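Long-range contacts in putative ATP/GTP binding protein (Burkholderia pseudomallei, PDB 3EIR), which deamidates a glutamine side chain of the host protein NEDD8, which disables cullin-RING ubiquitin ligases and arrests the host cell cycle: residues Leu111-Ile116 with Lys165-Leu170; Ala180-Ser185 with Glu198-Arg203; Ala191-Arg196 with Ile237-Lys242. All coordinates share one frame; numbering follows the deposited sequence.

Contact 1: Leu111-Ile116 with Lys165-Leu170; sequences LSANNI and KFLIDL
L167 of the strand meets A113 and I116 of helix 111-121, as in papain-like folds, where the helix that starts at the nucleophilic cysteine packs on the sheet; here it follows the inferred active-site position 109, modelled as a cysteinesulfonic acid whose OD1 accepts a hydrogen bond from K165 N. The segment axes approach to 7.2 Å at 37°, and the backbones come closest at A113, its CA 5.3 Å from CA of F166. Such nearness is possible because A113 offers only a methyl: its CB sits 3.9 Å from CD2 of L167 and 4.1 Å from CB of K165, the one K165 side-chain atom to touch it. L167 holds CG anti to its carbonyl carbon (chi1 -55°), which raises the forked end toward the helix. Both methyls lie against A113 O, CD2 at 3.6 Å and CD1 at 3.7 Å, and CD1 alone extends to I116, 3.8 Å from its CB and equally near its CG2. The segments share no hydrogen bond; methyl groups pack on one another and on the A113 carbonyl oxygen. Strand 181-183 adds I183 against I116 and L167, strand 152-159 puts I156 beside L167, and M58 of helix 52-58 packs on I116.

Contact 2: Ala180-Ser185 with Glu198-Arg203; sequences AYIIQS and EDWISR
W200, with Q184 and I182, forms the centre of this strand-to-helix packing at the edge of the papain-like sheet, where strand 181-183 and helix 197-204 run nearly antiparallel (161°, axes 8.9 Å apart). W200 has the most surface buried, and its CG stands anti to the backbone N, which carries the indole to the strand. The side chain of Q184, inferred to be an active-site residue, lies over one ring face. Its CG is 3.9 Å from the centroid of the five-membered ring and 8° off the normal, a CH-pi contact. Farther along, NE2 lies over the six-membered ring but offset toward its CE3-CZ3 rim, 3.2 Å from W200 CE3, with the amide plane turned 81° from the ring. That amide is also fixed from outside, OE1 bonding to H164 NE2 and NE2 to L238 O, so the indole backs a residue tied to the inferred catalytic histidine. I182 packs CB and CG2 on the CZ2 and NE1 side of the indole, CB 3.8 Å from W200 CZ2, the side chains crossing at a slant. W200 NE1 donates to I182 O at 2.9 Å, only moderately straight; the oxygen is in the indole plane, but NE1 stands well above the carbonyl plane, off its lone pairs.

Contact 3: Ala191-Arg196 with Ile237-Lys242; sequences ALPAVR and ILQIDK
L192 packs against L238, and its side chain can be followed outward atom by atom. CB points to segment 237-242, and CG, anti to the carbonyl carbon (chi1 -72°), carries the two methyls that do the touching. CD1 meets L238 CD1 at 3.5 Å, tighter than usual van der Waals contact, and also approaches L238 CB. CD2 lies 3.7 Å from L238 CB and 4.0 Å from L238 O, the acceptor of Q184 NE2, so the fork of L192 straddles the root of L238, the side chains crossing at about a right angle. The P193 ring presses CG to within 3.5 Å of Q239 CG, again crosswise. Q239 to K242 form a type I beta turn, K242 N bonding to Q239 O at 2.8 Å. I240 sits in this turn, and the end of its side chain reaches V195: V195 CG2 is 4.1 Å from I240 CG1, the two side chains sliding past each other in opposite directions. The packing borders the inferred active site, with L192 about 4 Å from H164 and L238 about 4 Å from Q184 (nearest side-chain atoms). Around it, L238 and I237 touch I182 of strand 181-183, and I240 rests on W200 and R203 of helix 197-204.

The centre of contact 1 is about 2 Å from the centre of the chain, that of contact 2 about 9 Å and that of contact 3 about 13 Å; the first two are buried, the third only partly so. Contacts 1 and 2 share one sheet, their strands 164-170 and 181-183 being neighbours, and D169 N meets Y181 O at 2.8 Å. Contacts 2 and 3 interlock along the chain and touch through a salt bridge between R203 NH1 and D241 OD1, 3.0 Å. The chemistry differs accordingly: contacts 1 and 3 are carried by apolar packing without a cross-segment hydrogen bond, whereas contact 2 adds an indole hydrogen bond and a CH-pi contact beside the inferred active site.

Contact 1: Leu111-Ile116 with Lys165-Leu170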
ATOM      1  N   LEU A 111       6.368   2.191  -1.609  1.00 36.30           N
ATOM      2  CA  LEU A 111       5.941   3.077  -2.668  1.00 33.80           C
ATOM      3  C   LEU A 111       4.447   2.879  -2.983  1.00 42.53           C
ATOM      4  O   LEU A 111       3.740   3.837  -3.334  1.00 36.46           O
ATOM      5  CB  LEU A 111       6.790   2.816  -3.908  1.00 36.98           C
ATOM      6  CG  LEU A 111       6.555   3.752  -5.089  1.00 39.46           C
ATOM      7  CD1 LEU A 111       6.848   5.177  -4.656  1.00 33.27           C
ATOM      8  CD2 LEU A 111       7.405   3.329  -6.295  1.00 34.08           C
ATOM      9  N   SER A 112       3.972   1.641  -2.855  1.00 37.97           N
ATOM     10  CA  SER A 112       2.571   1.337  -3.141  1.00 39.72           C
ATOM     11  C   SER A 112       1.701   1.721  -1.955  1.00 37.06           C
ATOM     12  O   SER A 112       0.636   2.286  -2.136  1.00 34.54           O
ATOM     13  CB  SER A 112       2.370  -0.142  -3.478  1.00 37.53           C
ATOM     14  OG  SER A 112       2.571  -0.936  -2.328  1.00 44.02           O
ATOM     15  N   ALA A 113       2.150   1.426  -0.737  1.00 30.22           N
ATOM     16  CA  ALA A 113       1.381   1.851   0.430  1.00 34.89           C
ATOM     17  C   ALA A 113       1.227   3.372   0.535  1.00 38.11           C
ATOM     18  O   ALA A 113       0.125   3.862   0.773  1.00 37.95           O
ATOM     19  CB  ALA A 113       1.951   1.288   1.704  1.00 29.06           C
ATOM     20  N   ASN A 114       2.315   4.115   0.349  1.00 35.21           N
ATOM     21  CA  ASN A 114       2.261   5.569   0.483  1.00 29.85           C
ATOM     22  C   ASN A 114       1.304   6.154  -0.557  1.00 40.27           C
ATOM     23  O   ASN A 114       0.462   6.991  -0.243  1.00 32.15           O
ATOM     24  CB  ASN A 114       3.643   6.213   0.280  1.00 26.73           C
ATOM     25  CG  ASN A 114       4.586   6.025   1.482  1.00 34.04           C
ATOM     26  OD1 ASN A 114       4.158   5.820   2.612  1.00 36.20           O
ATOM     27  ND2 ASN A 114       5.875   6.111   1.222  1.00 33.87           N
ATOM     28  N   ASN A 115       1.458   5.720  -1.803  1.00 30.64           N
ATOM     29  CA  ASN A 115       0.716   6.313  -2.909  1.00 33.75           C
ATOM     30  C   ASN A 115      -0.767   5.957  -2.922  1.00 32.03           C
ATOM     31  O   ASN A 115      -1.602   6.786  -3.265  1.00 30.69           O
ATOM     32  CB  ASN A 115       1.368   5.967  -4.243  1.00 31.29           C
ATOM     33  CG  ASN A 115       2.526   6.889  -4.571  1.00 41.87           C
ATOM     34  OD1 ASN A 115       2.353   8.109  -4.665  1.00 37.14           O
ATOM     35  ND2 ASN A 115       3.723   6.308  -4.754  1.00 37.36           N
ATOM     36  N   ILE A 116      -1.099   4.726  -2.552  1.00 36.50           N
ATOM     37  CA  ILE A 116      -2.503   4.355  -2.442  1.00 29.97           C
ATOM     38  C   ILE A 116      -3.151   5.019  -1.222  1.00 34.65           C
ATOM     39  O   ILE A 116      -4.328   5.356  -1.253  1.00 35.42           O
ATOM     40  CB  ILE A 116      -2.692   2.835  -2.431  1.00 32.90           C
ATOM     41  CG1 ILE A 116      -2.114   2.252  -3.723  1.00 37.75           C
ATOM     42  CG2 ILE A 116      -4.166   2.488  -2.296  1.00 31.77           C
ATOM     43  CD1 ILE A 116      -2.325   0.770  -3.905  1.00 46.23           C
ATOM     44  N   LYS A 165       5.544  -2.417   4.709  1.00 37.99           N
ATOM     45  CA  LYS A 165       4.438  -1.468   4.826  1.00 36.57           C
ATOM     46  C   LYS A 165       3.262  -2.005   4.015  1.00 38.65           C
ATOM     47  O   LYS A 165       3.448  -2.597   2.955  1.00 41.53           O
ATOM     48  CB  LYS A 165       4.838  -0.079   4.310  1.00 35.34           C
ATOM     49  CG  LYS A 165       6.038   0.545   5.054  1.00 41.65           C
ATOM     50  CD  LYS A 165       6.316   1.961   4.563  1.00 42.35           C
ATOM     51  CE  LYS A 165       7.586   2.567   5.206  1.00 45.79           C
ATOM     52  NZ  LYS A 165       8.816   1.980   4.596  1.00 60.43           N
ATOM     53  N   PHE A 166       2.054  -1.822   4.532  1.00 39.58           N
ATOM     54  CA  PHE A 166       0.853  -2.171   3.792  1.00 44.61           C
ATOM     55  C   PHE A 166      -0.293  -1.353   4.361  1.00 40.44           C
ATOM     56  O   PHE A 166      -0.118  -0.654   5.356  1.00 37.28           O
ATOM     57  CB  PHE A 166       0.543  -3.658   3.929  1.00 33.22           C
ATOM     58  CG  PHE A 166       0.422  -4.116   5.352  1.00 36.26           C
ATOM     59  CD1 PHE A 166      -0.813  -4.228   5.954  1.00 36.65           C
ATOM     60  CD2 PHE A 166       1.559  -4.425   6.096  1.00 38.77           C
ATOM     61  CE1 PHE A 166      -0.923  -4.654   7.274  1.00 47.51           C
ATOM     62  CE2 PHE A 166       1.455  -4.847   7.410  1.00 45.32           C
ATOM     63  CZ  PHE A 166       0.214  -4.967   8.001  1.00 48.44           C
ATOM     64  N   LEU A 167      -1.465  -1.467   3.748  1.00 40.96           N
ATOM     65  CA  LEU A 167      -2.624  -0.693   4.174  1.00 40.24           C
ATOM     66  C   LEU A 167      -3.707  -1.603   4.699  1.00 41.58           C
ATOM     67  O   LEU A 167      -3.931  -2.675   4.158  1.00 41.20           O
ATOM     68  CB  LEU A 167      -3.182   0.093   3.002  1.00 33.81           C
ATOM     69  CG  LEU A 167      -2.178   0.993   2.307  1.00 37.12           C
ATOM     70  CD1 LEU A 167      -2.884   1.749   1.194  1.00 33.57           C
ATOM     71  CD2 LEU A 167      -1.577   1.951   3.324  1.00 30.09           C
ATOM     72  N   ILE A 168      -4.373  -1.176   5.765  1.00 43.03           N
ATOM     73  CA  ILE A 168      -5.620  -1.806   6.171  1.00 38.95           C
ATOM     74  C   ILE A 168      -6.763  -0.845   5.842  1.00 44.44           C
ATOM     75  O   ILE A 168      -6.797   0.275   6.340  1.00 52.66           O
ATOM     76  CB  ILE A 168      -5.629  -2.126   7.668  1.00 42.46           C
ATOM     77  CG1 ILE A 168      -4.415  -2.969   8.038  1.00 40.44           C
ATOM     78  CG2 ILE A 168      -6.894  -2.864   8.054  1.00 44.41           C
ATOM     79  CD1 ILE A 168      -4.412  -3.371   9.482  1.00 52.67           C
ATOM     80  N   ASP A 169      -7.675  -1.269   4.973  1.00 40.96           N
ATOM     81  CA  ASP A 169      -8.846  -0.458   4.626  1.00 42.45           C
ATOM     82  C   ASP A 169      -9.996  -0.790   5.571  1.00 48.23           C
ATOM     83  O   ASP A 169     -10.336  -1.955   5.738  1.00 45.07           O
ATOM     84  CB  ASP A 169      -9.268  -0.742   3.186  1.00 44.24           C
ATOM     85  CG  ASP A 169     -10.239   0.295   2.645  1.00 53.25           C
ATOM     86  OD1 ASP A 169     -10.734   1.122   3.440  1.00 50.05           O
ATOM     87  OD2 ASP A 169     -10.501   0.280   1.420  1.00 46.71           O
ATOM     88  N   LEU A 170     -10.587   0.222   6.199  1.00 47.58           N
ATOM     89  CA  LEU A 170     -11.737   0.008   7.083  1.00 44.53           C
ATOM     90  C   LEU A 170     -12.994   0.806   6.658  1.00 48.89           C
ATOM     91  O   LEU A 170     -13.333   1.826   7.267  1.00 47.72           O
ATOM     92  CB  LEU A 170     -11.371   0.323   8.536  1.00 44.52           C
ATOM     93  CG  LEU A 170     -10.170  -0.399   9.167  1.00 46.83           C
ATOM     94  CD1 LEU A 170      -9.626   0.386  10.352  1.00 47.48           C
ATOM     95  CD2 LEU A 170     -10.532  -1.811   9.596  1.00 45.02           C
TER

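Contact 2: Ala180-Ser185 with Glu198-Arg203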
ATOM      1  N   ALA A 180     -12.386  -5.280   7.480  1.00 46.90           N
ATOM      2  CA  ALA A 180     -11.046  -4.833   7.132  1.00 49.95           C
ATOM      3  C   ALA A 180     -10.592  -5.542   5.855  1.00 53.67           C
ATOM      4  O   ALA A 180     -10.914  -6.710   5.635  1.00 57.47           O
ATOM      5  CB  ALA A 180     -10.072  -5.123   8.285  1.00 49.43           C
ATOM      6  N   TYR A 181      -9.856  -4.830   5.013  1.00 46.52           N
ATOM      7  CA  TYR A 181      -9.285  -5.412   3.804  1.00 46.76           C
ATOM      8  C   TYR A 181      -7.814  -5.015   3.739  1.00 51.80           C
ATOM      9  O   TYR A 181      -7.430  -3.974   4.276  1.00 54.67           O
ATOM     10  CB  TYR A 181      -9.990  -4.883   2.556  1.00 42.61           C
ATOM     11  CG  TYR A 181     -11.473  -5.195   2.461  1.00 46.75           C
ATOM     12  CD1 TYR A 181     -11.921  -6.404   1.939  1.00 52.93           C
ATOM     13  CD2 TYR A 181     -12.423  -4.266   2.866  1.00 47.85           C
ATOM     14  CE1 TYR A 181     -13.280  -6.681   1.835  1.00 54.31           C
ATOM     15  CE2 TYR A 181     -13.784  -4.530   2.763  1.00 42.87           C
ATOM     16  CZ  TYR A 181     -14.205  -5.737   2.254  1.00 55.58           C
ATOM     17  OH  TYR A 181     -15.554  -5.991   2.158  1.00 72.79           O
ATOM     18  N   ILE A 182      -6.998  -5.824   3.066  1.00 44.27           N
ATOM     19  CA  ILE A 182      -5.579  -5.518   2.914  1.00 43.00           C
ATOM     20  C   ILE A 182      -5.261  -4.982   1.522  1.00 45.48           C
ATOM     21  O   ILE A 182      -5.790  -5.473   0.521  1.00 41.22           O
ATOM     22  CB  ILE A 182      -4.697  -6.762   3.163  1.00 53.37           C
ATOM     23  CG1 ILE A 182      -4.923  -7.310   4.570  1.00 47.45           C
ATOM     24  CG2 ILE A 182      -3.223  -6.422   2.975  1.00 36.43           C
ATOM     25  CD1 ILE A 182      -4.400  -6.397   5.644  1.00 40.26           C
ATOM     26  N   ILE A 183      -4.404  -3.969   1.461  1.00 41.90           N
ATOM     27  CA  ILE A 183      -3.820  -3.534   0.195  1.00 39.71           C
ATOM     28  C   ILE A 183      -2.296  -3.496   0.342  1.00 37.73           C
ATOM     29  O   ILE A 183      -1.789  -2.916   1.287  1.00 37.85           O
ATOM     30  CB  ILE A 183      -4.336  -2.161  -0.248  1.00 40.29           C
ATOM     31  CG1 ILE A 183      -5.853  -2.199  -0.436  1.00 40.62           C
ATOM     32  CG2 ILE A 183      -3.688  -1.769  -1.550  1.00 40.89           C
ATOM     33  CD1 ILE A 183      -6.466  -0.845  -0.650  1.00 43.96           C
ATOM     34  N   GLN A 184      -1.576  -4.139  -0.576  1.00 38.31           N
ATOM     35  CA  GLN A 184      -0.125  -4.235  -0.471  1.00 39.24           C
ATOM     36  C   GLN A 184       0.529  -4.605  -1.795  1.00 46.15           C
ATOM     37  O   GLN A 184      -0.121  -5.124  -2.707  1.00 45.27           O
ATOM     38  CB  GLN A 184       0.247  -5.313   0.544  1.00 43.32           C
ATOM     39  CG  GLN A 184      -0.139  -6.704   0.068  1.00 41.36           C
ATOM     40  CD  GLN A 184       0.444  -7.808   0.912  1.00 46.20           C
ATOM     41  OE1 GLN A 184       1.351  -7.583   1.703  1.00 45.24           O
ATOM     42  NE2 GLN A 184      -0.076  -9.022   0.737  1.00 46.51           N
ATOM     43  N   SER A 185       1.828  -4.333  -1.881  1.00 42.79           N
ATOM     44  CA  SER A 185       2.690  -4.973  -2.866  1.00 38.27           C
ATOM     45  C   SER A 185       3.942  -5.436  -2.131  1.00 47.98           C
ATOM     46  O   SER A 185       4.151  -5.070  -0.977  1.00 43.80           O
ATOM     47  CB  SER A 185       3.060  -4.023  -4.001  1.00 33.88           C
ATOM     48  OG  SER A 185       3.990  -3.057  -3.574  1.00 32.97           O
ATOM     49  N   GLU A 198      -1.472  -5.491  -8.335  1.00 49.36           N
ATOM     50  CA  GLU A 198      -2.590  -5.859  -9.205  1.00 45.78           C
ATOM     51  C   GLU A 198      -3.120  -7.235  -8.854  1.00 49.04           C
ATOM     52  O   GLU A 198      -4.331  -7.472  -8.845  1.00 53.90           O
ATOM     53  CB  GLU A 198      -2.166  -5.881 -10.676  1.00 48.11           C
ATOM     54  CG  GLU A 198      -1.802  -4.538 -11.270  1.00 58.38           C
ATOM     55  CD  GLU A 198      -0.363  -4.147 -10.981  1.00 64.37           C
ATOM     56  OE1 GLU A 198       0.198  -4.634  -9.976  1.00 57.25           O
ATOM     57  OE2 GLU A 198       0.203  -3.353 -11.763  1.00 70.13           O
ATOM     58  N   ASP A 199      -2.198  -8.149  -8.581  1.00 43.77           N
ATOM     59  CA  ASP A 199      -2.556  -9.537  -8.330  1.00 55.79           C
ATOM     60  C   ASP A 199      -3.177  -9.686  -6.956  1.00 50.38           C
ATOM     61  O   ASP A 199      -4.186 -10.367  -6.803  1.00 48.47           O
ATOM     62  CB  ASP A 199      -1.334 -10.436  -8.492  1.00 58.82           C
ATOM     63  CG  ASP A 199      -0.797 -10.417  -9.906  1.00 66.29           C
ATOM     64  OD1 ASP A 199      -1.600 -10.174 -10.835  1.00 65.76           O
ATOM     65  OD2 ASP A 199       0.418 -10.632 -10.095  1.00 64.67           O
ATOM     66  N   TRP A 200      -2.587  -9.033  -5.963  1.00 42.91           N
ATOM     67  CA  TRP A 200      -3.135  -9.088  -4.620  1.00 49.92           C
ATOM     68  C   TRP A 200      -4.555  -8.578  -4.664  1.00 56.54           C
ATOM     69  O   TRP A 200      -5.459  -9.128  -4.042  1.00 52.42           O
ATOM     70  CB  TRP A 200      -2.338  -8.209  -3.646  1.00 49.12           C
ATOM     71  CG  TRP A 200      -2.969  -8.231  -2.284  1.00 44.18           C
ATOM     72  CD1 TRP A 200      -3.835  -7.313  -1.767  1.00 44.96           C
ATOM     73  CD2 TRP A 200      -2.851  -9.271  -1.301  1.00 45.33           C
ATOM     74  NE1 TRP A 200      -4.235  -7.700  -0.506  1.00 49.55           N
ATOM     75  CE2 TRP A 200      -3.641  -8.896  -0.199  1.00 50.25           C
ATOM     76  CE3 TRP A 200      -2.134 -10.472  -1.240  1.00 46.54           C
ATOM     77  CZ2 TRP A 200      -3.731  -9.678   0.956  1.00 46.97           C
ATOM     78  CZ3 TRP A 200      -2.227 -11.247  -0.090  1.00 51.04           C
ATOM     79  CH2 TRP A 200      -3.019 -10.846   0.989  1.00 46.73           C
ATOM     80  N   ILE A 201      -4.732  -7.489  -5.399  1.00 62.43           N
ATOM     81  CA  ILE A 201      -6.019  -6.846  -5.497  1.00 46.56           C
ATOM     82  C   ILE A 201      -7.006  -7.727  -6.250  1.00 56.58           C
ATOM     83  O   ILE A 201      -8.142  -7.907  -5.816  1.00 59.11           O
ATOM     84  CB  ILE A 201      -5.912  -5.503  -6.220  1.00 52.20           C
ATOM     85  CG1 ILE A 201      -5.306  -4.458  -5.289  1.00 47.64           C
ATOM     86  CG2 ILE A 201      -7.285  -5.071  -6.703  1.00 57.00           C
ATOM     87  CD1 ILE A 201      -6.004  -4.379  -3.964  1.00 46.94           C
ATOM     88  N   SER A 202      -6.573  -8.286  -7.375  1.00 47.85           N
ATOM     89  CA  SER A 202      -7.478  -9.105  -8.171  1.00 53.77           C
ATOM     90  C   SER A 202      -7.818 -10.403  -7.451  1.00 53.89           C
ATOM     91  O   SER A 202      -8.943 -10.864  -7.507  1.00 56.01           O
ATOM     92  CB  SER A 202      -6.909  -9.368  -9.564  1.00 52.05           C
ATOM     93  OG  SER A 202      -7.378 -10.605 -10.068  1.00 60.65           O
ATOM     94  N   ARG A 203      -6.855 -10.980  -6.747  1.00 61.21           N
ATOM     95  CA  ARG A 203      -7.111 -12.226  -6.019  1.00 60.75           C
ATOM     96  C   ARG A 203      -7.762 -12.005  -4.654  1.00 52.01           C
ATOM     97  O   ARG A 203      -8.671 -12.732  -4.277  1.00 59.52           O
ATOM     98  CB  ARG A 203      -5.820 -13.036  -5.851  1.00 56.09           C
ATOM     99  CG  ARG A 203      -5.308 -13.657  -7.136  1.00 73.46           C
ATOM    100  CD  ARG A 203      -6.051 -14.950  -7.463  1.00 87.33           C
ATOM    101  NE  ARG A 203      -5.499 -16.106  -6.753  1.00100.00           N
ATOM    102  CZ  ARG A 203      -5.874 -16.496  -5.537  1.00103.33           C
ATOM    103  NH1 ARG A 203      -5.310 -17.557  -4.980  1.00100.99           N
ATOM    104  NH2 ARG A 203      -6.808 -15.827  -4.876  1.00107.41           N
TER

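Contact 3: Ala191-Arg196 with Ile237-Lys242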
ATOM      1  N   ALA A 191       9.959 -12.317   4.821  1.00 56.35           N
ATOM      2  CA  ALA A 191       9.193 -13.477   5.241  1.00 61.06           C
ATOM      3  C   ALA A 191       8.088 -13.779   4.226  1.00 54.65           C
ATOM      4  O   ALA A 191       7.675 -14.924   4.065  1.00 57.77           O
ATOM      5  CB  ALA A 191       8.610 -13.249   6.622  1.00 59.51           C
ATOM      6  N   LEU A 192       7.629 -12.747   3.531  1.00 49.00           N
ATOM      7  CA  LEU A 192       6.534 -12.895   2.576  1.00 52.51           C
ATOM      8  C   LEU A 192       7.021 -12.966   1.127  1.00 55.70           C
ATOM      9  O   LEU A 192       8.019 -12.340   0.760  1.00 48.00           O
ATOM     10  CB  LEU A 192       5.520 -11.752   2.752  1.00 50.10           C
ATOM     11  CG  LEU A 192       4.712 -11.898   4.041  1.00 53.23           C
ATOM     12  CD1 LEU A 192       4.253 -10.558   4.561  1.00 59.68           C
ATOM     13  CD2 LEU A 192       3.534 -12.836   3.822  1.00 56.06           C
ATOM     14  N   PRO A 193       6.288 -13.708   0.287  1.00 59.78           N
ATOM     15  CA  PRO A 193       6.646 -13.861  -1.123  1.00 56.23           C
ATOM     16  C   PRO A 193       6.337 -12.586  -1.896  1.00 52.71           C
ATOM     17  O   PRO A 193       5.413 -11.862  -1.533  1.00 49.77           O
ATOM     18  CB  PRO A 193       5.690 -14.958  -1.611  1.00 60.51           C
ATOM     19  CG  PRO A 193       4.763 -15.263  -0.464  1.00 58.87           C
ATOM     20  CD  PRO A 193       4.942 -14.232   0.575  1.00 58.16           C
ATOM     21  N   ALA A 194       7.074 -12.330  -2.969  1.00 47.75           N
ATOM     22  CA  ALA A 194       6.725 -11.232  -3.859  1.00 48.69           C
ATOM     23  C   ALA A 194       5.275 -11.346  -4.331  1.00 53.55           C
ATOM     24  O   ALA A 194       4.767 -12.446  -4.602  1.00 56.68           O
ATOM     25  CB  ALA A 194       7.658 -11.199  -5.048  1.00 57.33           C
ATOM     26  N   VAL A 195       4.606 -10.202  -4.433  1.00 53.24           N
ATOM     27  CA  VAL A 195       3.257 -10.167  -4.982  1.00 49.92           C
ATOM     28  C   VAL A 195       2.974  -8.777  -5.544  1.00 52.60           C
ATOM     29  O   VAL A 195       3.197  -7.779  -4.870  1.00 41.88           O
ATOM     30  CB  VAL A 195       2.196 -10.537  -3.924  1.00 50.40           C
ATOM     31  CG1 VAL A 195       1.992  -9.391  -2.936  1.00 44.81           C
ATOM     32  CG2 VAL A 195       0.889 -10.916  -4.598  1.00 55.40           C
ATOM     33  N   ARG A 196       2.514  -8.721  -6.791  1.00 58.20           N
ATOM     34  CA  ARG A 196       2.216  -7.448  -7.437  1.00 58.12           C
ATOM     35  C   ARG A 196       0.923  -6.888  -6.867  1.00 51.13           C
ATOM     36  O   ARG A 196       0.035  -7.646  -6.483  1.00 51.43           O
ATOM     37  CB  ARG A 196       2.119  -7.630  -8.953  1.00 66.30           C
ATOM     38  CG  ARG A 196       3.440  -8.042  -9.595  1.00 68.55           C
ATOM     39  CD  ARG A 196       3.277  -8.398 -11.064  1.00 78.82           C
ATOM     40  NE  ARG A 196       2.658  -7.321 -11.831  1.00 86.86           N
ATOM     41  CZ  ARG A 196       1.447  -7.385 -12.381  1.00 86.21           C
ATOM     42  NH1 ARG A 196       0.712  -8.485 -12.261  1.00 82.07           N
ATOM     43  NH2 ARG A 196       0.973  -6.348 -13.061  1.00 83.26           N
ATOM     44  N   ILE A 237      -3.228 -13.370   6.601  1.00 58.39           N
ATOM     45  CA  ILE A 237      -3.486 -11.976   6.276  1.00 61.04           C
ATOM     46  C   ILE A 237      -2.795 -11.496   4.994  1.00 62.72           C
ATOM     47  O   ILE A 237      -3.365 -10.710   4.247  1.00 53.24           O
ATOM     48  CB  ILE A 237      -3.078 -11.071   7.453  1.00 54.95           C
ATOM     49  CG1 ILE A 237      -3.740 -11.564   8.740  1.00 58.26           C
ATOM     50  CG2 ILE A 237      -3.442  -9.624   7.169  1.00 46.35           C
ATOM     51  CD1 ILE A 237      -3.151 -10.988  10.000  1.00 52.51           C
ATOM     52  N   LEU A 238      -1.588 -11.987   4.722  1.00 61.94           N
ATOM     53  CA  LEU A 238      -0.730 -11.343   3.721  1.00 51.80           C
ATOM     54  C   LEU A 238      -0.259 -12.168   2.509  1.00 59.24           C
ATOM     55  O   LEU A 238       0.448 -11.628   1.660  1.00 51.96           O
ATOM     56  CB  LEU A 238       0.499 -10.743   4.416  1.00 47.58           C
ATOM     57  CG  LEU A 238       0.207  -9.620   5.404  1.00 48.38           C
ATOM     58  CD1 LEU A 238       1.475  -9.226   6.146  1.00 45.07           C
ATOM     59  CD2 LEU A 238      -0.383  -8.430   4.660  1.00 43.10           C
ATOM     60  N   GLN A 239      -0.624 -13.451   2.418  1.00 50.88           N
ATOM     61  CA  GLN A 239      -0.177 -14.269   1.283  1.00 50.46           C
ATOM     62  C   GLN A 239      -1.376 -14.634   0.399  1.00 53.97           C
ATOM     63  O   GLN A 239      -2.411 -15.027   0.912  1.00 55.92           O
ATOM     64  CB  GLN A 239       0.546 -15.530   1.781  1.00 55.26           C
ATOM     65  CG  GLN A 239       1.641 -16.054   0.852  1.00 53.92           C
ATOM     66  CD  GLN A 239       1.115 -16.880  -0.310  1.00 59.95           C
ATOM     67  OE1 GLN A 239       1.732 -16.928  -1.378  1.00 61.42           O
ATOM     68  NE2 GLN A 239      -0.022 -17.539  -0.106  1.00 57.08           N
ATOM     69  N   ILE A 240      -1.237 -14.494  -0.920  1.00 58.71           N
ATOM     70  CA  ILE A 240      -2.400 -14.553  -1.805  1.00 66.35           C
ATOM     71  C   ILE A 240      -3.187 -15.840  -1.687  1.00 66.79           C
ATOM     72  O   ILE A 240      -4.414 -15.806  -1.713  1.00 67.89           O
ATOM     73  CB  ILE A 240      -2.067 -14.381  -3.304  1.00 61.12           C
ATOM     74  CG1 ILE A 240      -0.591 -14.612  -3.570  1.00 53.34           C
ATOM     75  CG2 ILE A 240      -2.561 -13.040  -3.829  1.00 48.72           C
ATOM     76  CD1 ILE A 240      -0.333 -15.119  -4.970  1.00 68.56           C
ATOM     77  N   ASP A 241      -2.477 -16.963  -1.589  1.00 62.34           N
ATOM     78  CA  ASP A 241      -3.117 -18.267  -1.482  1.00 61.68           C
ATOM     79  C   ASP A 241      -3.313 -18.656  -0.024  1.00 62.77           C
ATOM     80  O   ASP A 241      -3.808 -19.737   0.265  1.00 60.66           O
ATOM     81  CB  ASP A 241      -2.284 -19.339  -2.192  1.00 68.63           C
ATOM     82  CG  ASP A 241      -1.824 -18.905  -3.573  1.00 77.65           C
ATOM     83  OD1 ASP A 241      -2.647 -18.922  -4.516  1.00 83.19           O
ATOM     84  OD2 ASP A 241      -0.631 -18.557  -3.716  1.00 66.92           O
ATOM     85  N   LYS A 242      -2.931 -17.772   0.892  1.00 62.09           N
ATOM     86  CA  LYS A 242      -2.980 -18.082   2.318  1.00 68.14           C
ATOM     87  C   LYS A 242      -2.154 -19.327   2.592  1.00 76.06           C
ATOM     88  O   LYS A 242      -2.413 -20.069   3.539  1.00 82.72           O
ATOM     89  CB  LYS A 242      -4.416 -18.301   2.786  1.00 64.98           C
ATOM     90  CG  LYS A 242      -5.292 -17.056   2.744  1.00 74.04           C
ATOM     91  CD  LYS A 242      -6.764 -17.438   2.877  1.00 79.55           C
ATOM     92  CE  LYS A 242      -7.671 -16.212   2.915  1.00 84.34           C
ATOM     93  NZ  LYS A 242      -7.508 -15.421   4.170  1.00 82.40           N
TER